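Local structure of erythromycin dehydratase (Saccharopolyspora erythraea, 3EL6) at residues Ala89-Glu99 against Met118-Arg129. The protein probably removes water from a beta-hydroxyacyl intermediate, as the dehydratase domain of a modular polyketide synthase that builds the erythromycin macrolide core. Sequence-based numbering, arbitrary orientation.
Sequences AGEDVGLPVLE and MSVGAPDESGRR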
ATOM      1  N   ALA A  89      11.689  -3.079  -7.150  1.00 16.21           N
ATOM      2  CA  ALA A  89      10.401  -3.550  -6.593  1.00 17.63           C
ATOM      3  C   ALA A  89      10.304  -5.084  -6.679  1.00 19.34           C
ATOM      4  O   ALA A  89       9.952  -5.754  -5.695  1.00 20.07           O
ATOM      5  CB  ALA A  89       9.197  -2.889  -7.319  1.00 17.25           C
ATOM      6  N   GLY A  90      10.641  -5.651  -7.827  1.00 20.12           N
ATOM      7  CA  GLY A  90      10.550  -7.110  -7.972  1.00 17.85           C
ATOM      8  C   GLY A  90      11.467  -7.796  -7.001  1.00 19.33           C
ATOM      9  O   GLY A  90      11.084  -8.782  -6.363  1.00 19.34           O
ATOM     10  N   GLU A  91      12.704  -7.321  -6.871  1.00 18.93           N
ATOM     11  CA  GLU A  91      13.596  -7.961  -5.918  1.00 20.30           C
ATOM     12  C   GLU A  91      13.037  -7.890  -4.491  1.00 20.26           C
ATOM     13  O   GLU A  91      13.110  -8.863  -3.697  1.00 22.06           O
ATOM     14  CB  GLU A  91      15.018  -7.342  -5.997  1.00 21.19           C
ATOM     15  CG  GLU A  91      16.021  -8.055  -5.085  1.00 25.27           C
ATOM     16  CD  GLU A  91      16.273  -9.571  -5.474  1.00 28.14           C
ATOM     17  OE1 GLU A  91      16.412 -10.375  -4.541  1.00 34.17           O
ATOM     18  OE2 GLU A  91      16.377  -9.972  -6.670  1.00 27.66           O
ATOM     19  N   ASP A  92      12.486  -6.750  -4.123  1.00 19.76           N
ATOM     20  CA  ASP A  92      11.913  -6.585  -2.774  1.00 21.13           C
ATOM     21  C   ASP A  92      10.744  -7.595  -2.550  1.00 20.51           C
ATOM     22  O   ASP A  92      10.643  -8.207  -1.472  1.00 21.11           O
ATOM     23  CB  ASP A  92      11.366  -5.137  -2.605  1.00 20.88           C
ATOM     24  CG  ASP A  92      10.835  -4.881  -1.163  1.00 28.26           C
ATOM     25  OD1 ASP A  92      11.618  -4.398  -0.331  1.00 28.83           O
ATOM     26  OD2 ASP A  92       9.651  -5.204  -0.876  1.00 27.65           O
ATOM     27  N   VAL A  93       9.826  -7.695  -3.509  1.00 20.10           N
ATOM     28  CA  VAL A  93       8.644  -8.596  -3.361  1.00 21.48           C
ATOM     29  C   VAL A  93       8.973 -10.083  -3.591  1.00 22.61           C
ATOM     30  O   VAL A  93       8.169 -10.982  -3.296  1.00 24.04           O
ATOM     31  CB  VAL A  93       7.399  -8.179  -4.203  1.00 22.72           C
ATOM     32  CG1 VAL A  93       7.052  -6.747  -3.908  1.00 21.87           C
ATOM     33  CG2 VAL A  93       7.586  -8.375  -5.746  1.00 23.49           C
ATOM     34  N   GLY A  94      10.148 -10.348  -4.124  1.00 21.53           N
ATOM     35  CA  GLY A  94      10.567 -11.746  -4.399  1.00 22.15           C
ATOM     36  C   GLY A  94      10.237 -12.281  -5.804  1.00 20.55           C
ATOM     37  O   GLY A  94      10.200 -13.501  -6.005  1.00 21.38           O
ATOM     38  N   LEU A  95       9.968 -11.386  -6.747  1.00 19.44           N
ATOM     39  CA  LEU A  95       9.749 -11.733  -8.159  1.00 19.10           C
ATOM     40  C   LEU A  95      10.662 -10.830  -9.007  1.00 19.43           C
ATOM     41  O   LEU A  95      10.276  -9.731  -9.399  1.00 19.90           O
ATOM     42  CB  LEU A  95       8.281 -11.517  -8.535  1.00 19.62           C
ATOM     43  CG  LEU A  95       7.287 -12.536  -7.948  1.00 21.44           C
ATOM     44  CD1 LEU A  95       5.878 -12.018  -8.381  1.00 19.94           C
ATOM     45  CD2 LEU A  95       7.539 -13.923  -8.512  1.00 18.99           C
ATOM     46  N   PRO A  96      11.888 -11.285  -9.266  1.00 19.14           N
ATOM     47  CA  PRO A  96      12.949 -10.356  -9.639  1.00 19.56           C
ATOM     48  C   PRO A  96      13.054 -10.092 -11.142  1.00 19.93           C
ATOM     49  O   PRO A  96      13.841  -9.201 -11.576  1.00 21.00           O
ATOM     50  CB  PRO A  96      14.207 -11.035  -9.077  1.00 20.24           C
ATOM     51  CG  PRO A  96      13.919 -12.503  -9.304  1.00 21.52           C
ATOM     52  CD  PRO A  96      12.421 -12.605  -8.872  1.00 19.44           C
ATOM     53  N   VAL A  97      12.238 -10.793 -11.926  1.00 18.03           N
ATOM     54  CA  VAL A  97      12.226 -10.620 -13.388  1.00 18.27           C
ATOM     55  C   VAL A  97      11.129  -9.688 -13.805  1.00 18.94           C
ATOM     56  O   VAL A  97       9.965  -9.807 -13.387  1.00 18.36           O
ATOM     57  CB  VAL A  97      12.056 -11.995 -14.135  1.00 19.16           C
ATOM     58  CG1 VAL A  97      11.843 -11.802 -15.621  1.00 19.06           C
ATOM     59  CG2 VAL A  97      13.353 -12.807 -13.883  1.00 20.24           C
ATOM     60  N   LEU A  98      11.502  -8.763 -14.669  1.00 19.48           N
ATOM     61  CA  LEU A  98      10.520  -7.867 -15.265  1.00 21.13           C
ATOM     62  C   LEU A  98      10.053  -8.554 -16.536  1.00 21.39           C
ATOM     63  O   LEU A  98      10.703  -8.480 -17.581  1.00 22.13           O
ATOM     64  CB  LEU A  98      11.209  -6.526 -15.499  1.00 20.52           C
ATOM     65  CG  LEU A  98      10.624  -5.184 -15.157  1.00 27.97           C
ATOM     66  CD1 LEU A  98      11.297  -3.991 -15.914  1.00 23.07           C
ATOM     67  CD2 LEU A  98       9.063  -5.045 -14.963  1.00 25.52           C
ATOM     68  N   GLU A  99       8.954  -9.322 -16.444  1.00 20.86           N
ATOM     69  CA  GLU A  99       8.463 -10.016 -17.599  1.00 22.60           C
ATOM     70  C   GLU A  99       8.054  -9.060 -18.708  1.00 21.54           C
ATOM     71  O   GLU A  99       8.317  -9.299 -19.875  1.00 22.49           O
ATOM     72  CB  GLU A  99       7.274 -10.898 -17.220  1.00 23.22           C
ATOM     73  CG  GLU A  99       6.699 -11.558 -18.422  1.00 29.85           C
ATOM     74  CD  GLU A  99       5.796 -12.678 -18.018  1.00 38.67           C
ATOM     75  OE1 GLU A  99       6.332 -13.735 -17.618  1.00 41.75           O
ATOM     76  OE2 GLU A  99       4.559 -12.474 -18.120  1.00 41.59           O
ATOM     77  N   MET A 118       5.079   3.152  -6.873  1.00 25.27           N
ATOM     78  CA  MET A 118       4.949   1.882  -7.558  1.00 24.82           C
ATOM     79  C   MET A 118       4.048   0.990  -6.715  1.00 23.36           C
ATOM     80  O   MET A 118       4.171   0.996  -5.507  1.00 24.92           O
ATOM     81  CB  MET A 118       6.313   1.179  -7.717  1.00 25.46           C
ATOM     82  CG  MET A 118       7.213   1.814  -8.723  1.00 27.54           C
ATOM     83  SD  MET A 118       8.613   0.714  -8.813  1.00 25.44           S
ATOM     84  CE  MET A 118       9.414   0.978  -7.215  1.00 21.43           C
ATOM     85  N   SER A 119       3.093   0.319  -7.346  1.00 22.04           N
ATOM     86  CA  SER A 119       2.192  -0.607  -6.647  1.00 23.73           C
ATOM     87  C   SER A 119       2.361  -1.971  -7.253  1.00 22.34           C
ATOM     88  O   SER A 119       2.252  -2.102  -8.469  1.00 23.39           O
ATOM     89  CB  SER A 119       0.703  -0.224  -6.849  1.00 24.51           C
ATOM     90  OG  SER A 119       0.530   1.173  -6.641  1.00 34.53           O
ATOM     91  N   VAL A 120       2.591  -2.969  -6.401  1.00 22.49           N
ATOM     92  CA  VAL A 120       2.662  -4.371  -6.840  1.00 20.01           C
ATOM     93  C   VAL A 120       1.441  -5.124  -6.273  1.00 21.17           C
ATOM     94  O   VAL A 120       1.191  -5.079  -5.070  1.00 20.71           O
ATOM     95  CB  VAL A 120       3.942  -5.004  -6.353  1.00 19.97           C
ATOM     96  CG1 VAL A 120       3.992  -6.533  -6.731  1.00 20.09           C
ATOM     97  CG2 VAL A 120       5.158  -4.252  -7.019  1.00 18.18           C
ATOM     98  N   GLY A 121       0.686  -5.780  -7.121  1.00 20.50           N
ATOM     99  CA  GLY A 121      -0.594  -6.360  -6.660  1.00 22.22           C
ATOM    100  C   GLY A 121      -0.488  -7.806  -6.320  1.00 22.47           C
ATOM    101  O   GLY A 121       0.611  -8.338  -6.145  1.00 21.66           O
ATOM    102  N   ALA A 122      -1.647  -8.472  -6.292  1.00 22.62           N
ATOM    103  CA  ALA A 122      -1.765  -9.876  -5.867  1.00 23.55           C
ATOM    104  C   ALA A 122      -1.247 -10.785  -6.975  1.00 24.43           C
ATOM    105  O   ALA A 122      -1.293 -10.420  -8.143  1.00 25.37           O
ATOM    106  CB  ALA A 122      -3.278 -10.185  -5.619  1.00 24.20           C
ATOM    107  N   PRO A 123      -0.775 -11.973  -6.622  1.00 25.98           N
ATOM    108  CA  PRO A 123      -0.276 -12.918  -7.624  1.00 26.37           C
ATOM    109  C   PRO A 123      -1.392 -13.521  -8.446  1.00 27.42           C
ATOM    110  O   PRO A 123      -2.506 -13.733  -7.930  1.00 28.59           O
ATOM    111  CB  PRO A 123       0.486 -13.944  -6.785  1.00 26.01           C
ATOM    112  CG  PRO A 123      -0.237 -13.923  -5.440  1.00 29.44           C
ATOM    113  CD  PRO A 123      -0.618 -12.449  -5.236  1.00 25.98           C
ATOM    114  N   ASP A 124      -1.162 -13.741  -9.730  1.00 26.55           N
ATOM    115  CA  ASP A 124      -2.112 -14.496 -10.520  1.00 27.51           C
ATOM    116  C   ASP A 124      -1.839 -15.994 -10.238  1.00 27.31           C
ATOM    117  O   ASP A 124      -0.980 -16.342  -9.392  1.00 26.28           O
ATOM    118  CB  ASP A 124      -2.056 -14.129 -12.006  1.00 27.48           C
ATOM    119  CG  ASP A 124      -0.743 -14.531 -12.694  1.00 31.24           C
ATOM    120  OD1 ASP A 124       0.066 -15.296 -12.140  1.00 26.40           O
ATOM    121  OD2 ASP A 124      -0.525 -14.095 -13.857  1.00 33.01           O
ATOM    122  N   GLU A 125      -2.589 -16.879 -10.891  1.00 28.98           N
ATOM    123  CA  GLU A 125      -2.453 -18.330 -10.591  1.00 30.82           C
ATOM    124  C   GLU A 125      -1.017 -18.826 -10.861  1.00 29.85           C
ATOM    125  O   GLU A 125      -0.505 -19.680 -10.125  1.00 30.79           O
ATOM    126  CB  GLU A 125      -3.494 -19.114 -11.392  1.00 32.73           C
ATOM    127  CG  GLU A 125      -3.234 -20.598 -11.430  1.00 41.62           C
ATOM    128  CD  GLU A 125      -2.245 -20.969 -12.557  1.00 50.59           C
ATOM    129  OE1 GLU A 125      -2.260 -20.269 -13.610  1.00 54.54           O
ATOM    130  OE2 GLU A 125      -1.451 -21.922 -12.368  1.00 51.99           O
ATOM    131  N   SER A 126      -0.354 -18.235 -11.861  1.00 27.64           N
ATOM    132  CA  SER A 126       1.035 -18.562 -12.175  1.00 26.08           C
ATOM    133  C   SER A 126       2.097 -17.956 -11.184  1.00 24.22           C
ATOM    134  O   SER A 126       3.300 -18.284 -11.267  1.00 23.37           O
ATOM    135  CB  SER A 126       1.327 -18.126 -13.628  1.00 27.74           C
ATOM    136  OG  SER A 126       1.457 -16.698 -13.633  1.00 31.48           O
ATOM    137  N   GLY A 127       1.655 -17.112 -10.242  1.00 20.92           N
ATOM    138  CA  GLY A 127       2.530 -16.542  -9.263  1.00 20.83           C
ATOM    139  C   GLY A 127       3.117 -15.176  -9.720  1.00 20.91           C
ATOM    140  O   GLY A 127       3.837 -14.573  -8.949  1.00 21.92           O
ATOM    141  N   ARG A 128       2.767 -14.711 -10.927  1.00 20.67           N
ATOM    142  CA  ARG A 128       3.210 -13.401 -11.432  1.00 20.72           C
ATOM    143  C   ARG A 128       2.385 -12.280 -10.797  1.00 21.21           C
ATOM    144  O   ARG A 128       1.244 -12.519 -10.322  1.00 19.68           O
ATOM    145  CB  ARG A 128       3.079 -13.341 -12.969  1.00 21.36           C
ATOM    146  CG  ARG A 128       4.063 -14.349 -13.618  1.00 25.33           C
ATOM    147  CD  ARG A 128       3.915 -14.318 -15.095  1.00 30.64           C
ATOM    148  NE  ARG A 128       2.551 -14.682 -15.385  1.00 39.26           N
ATOM    149  CZ  ARG A 128       2.142 -15.160 -16.546  1.00 48.17           C
ATOM    150  NH1 ARG A 128       3.032 -15.319 -17.536  1.00 49.82           N
ATOM    151  NH2 ARG A 128       0.848 -15.481 -16.710  1.00 49.06           N
ATOM    152  N   ARG A 129       2.956 -11.068 -10.768  1.00 19.98           N
ATOM    153  CA  ARG A 129       2.210  -9.938 -10.251  1.00 20.37           C
ATOM    154  C   ARG A 129       2.267  -8.749 -11.206  1.00 21.55           C
ATOM    155  O   ARG A 129       3.270  -8.559 -11.922  1.00 20.19           O
ATOM    156  CB  ARG A 129       2.771  -9.479  -8.897  1.00 19.74           C
ATOM    157  CG  ARG A 129       2.851 -10.538  -7.813  1.00 21.40           C
ATOM    158  CD  ARG A 129       3.492  -9.974  -6.521  1.00 22.75           C
ATOM    159  NE  ARG A 129       3.656 -11.006  -5.519  1.00 21.26           N
ATOM    160  CZ  ARG A 129       2.753 -11.250  -4.562  1.00 27.08           C
ATOM    161  NH1 ARG A 129       1.634 -10.512  -4.443  1.00 24.43           N
ATOM    162  NH2 ARG A 129       2.952 -12.231  -3.704  1.00 28.18           N
TER
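Ala89 CB packs on Met118, whose bend at chi3 (-70°) sets both SD and CE 3.9 Å from that methyl, and Val93 and Val120 meet tip to tip, Val93 CG2 to Val120 CG1 4.2 Å. Beyond the helix end, closed by a Schellman motif with Gly94 as C-prime, Leu95 crosses Arg129 at about a right angle. Leu95 CD1 lies 3.4 Å from Arg129 CG and also touches Gly127 O.

Glu99, extended beyond CG, brings OE2 to 3.3 Å from Arg128 NH1 in a salt bridge; the carboxylate and guanidinium planes stand 88° apart, so the pairing is not a coplanar two-pronged one. Beside the type I turn, Asp124 OD2 lies in plane at the edge of the same guanidinium, with weak bonds from Arg128 NE and NH2 (3.5 Å each) that form a second salt bridge. Across the strand ends of the hairpin, Arg129 NH1 donates to Gly121 O (2.9 Å, N-H...O angle 164°) and bonds His49 O, while Pro123 CB covers one face of the Arg129 guanidinium.

The helix 79-93 of this double hotdog fold thus rests on strand 114-123 through aliphatic groups, whereas Arg128, shared between two carboxylates, electrostatically links the hairpin turn to strand 97-103.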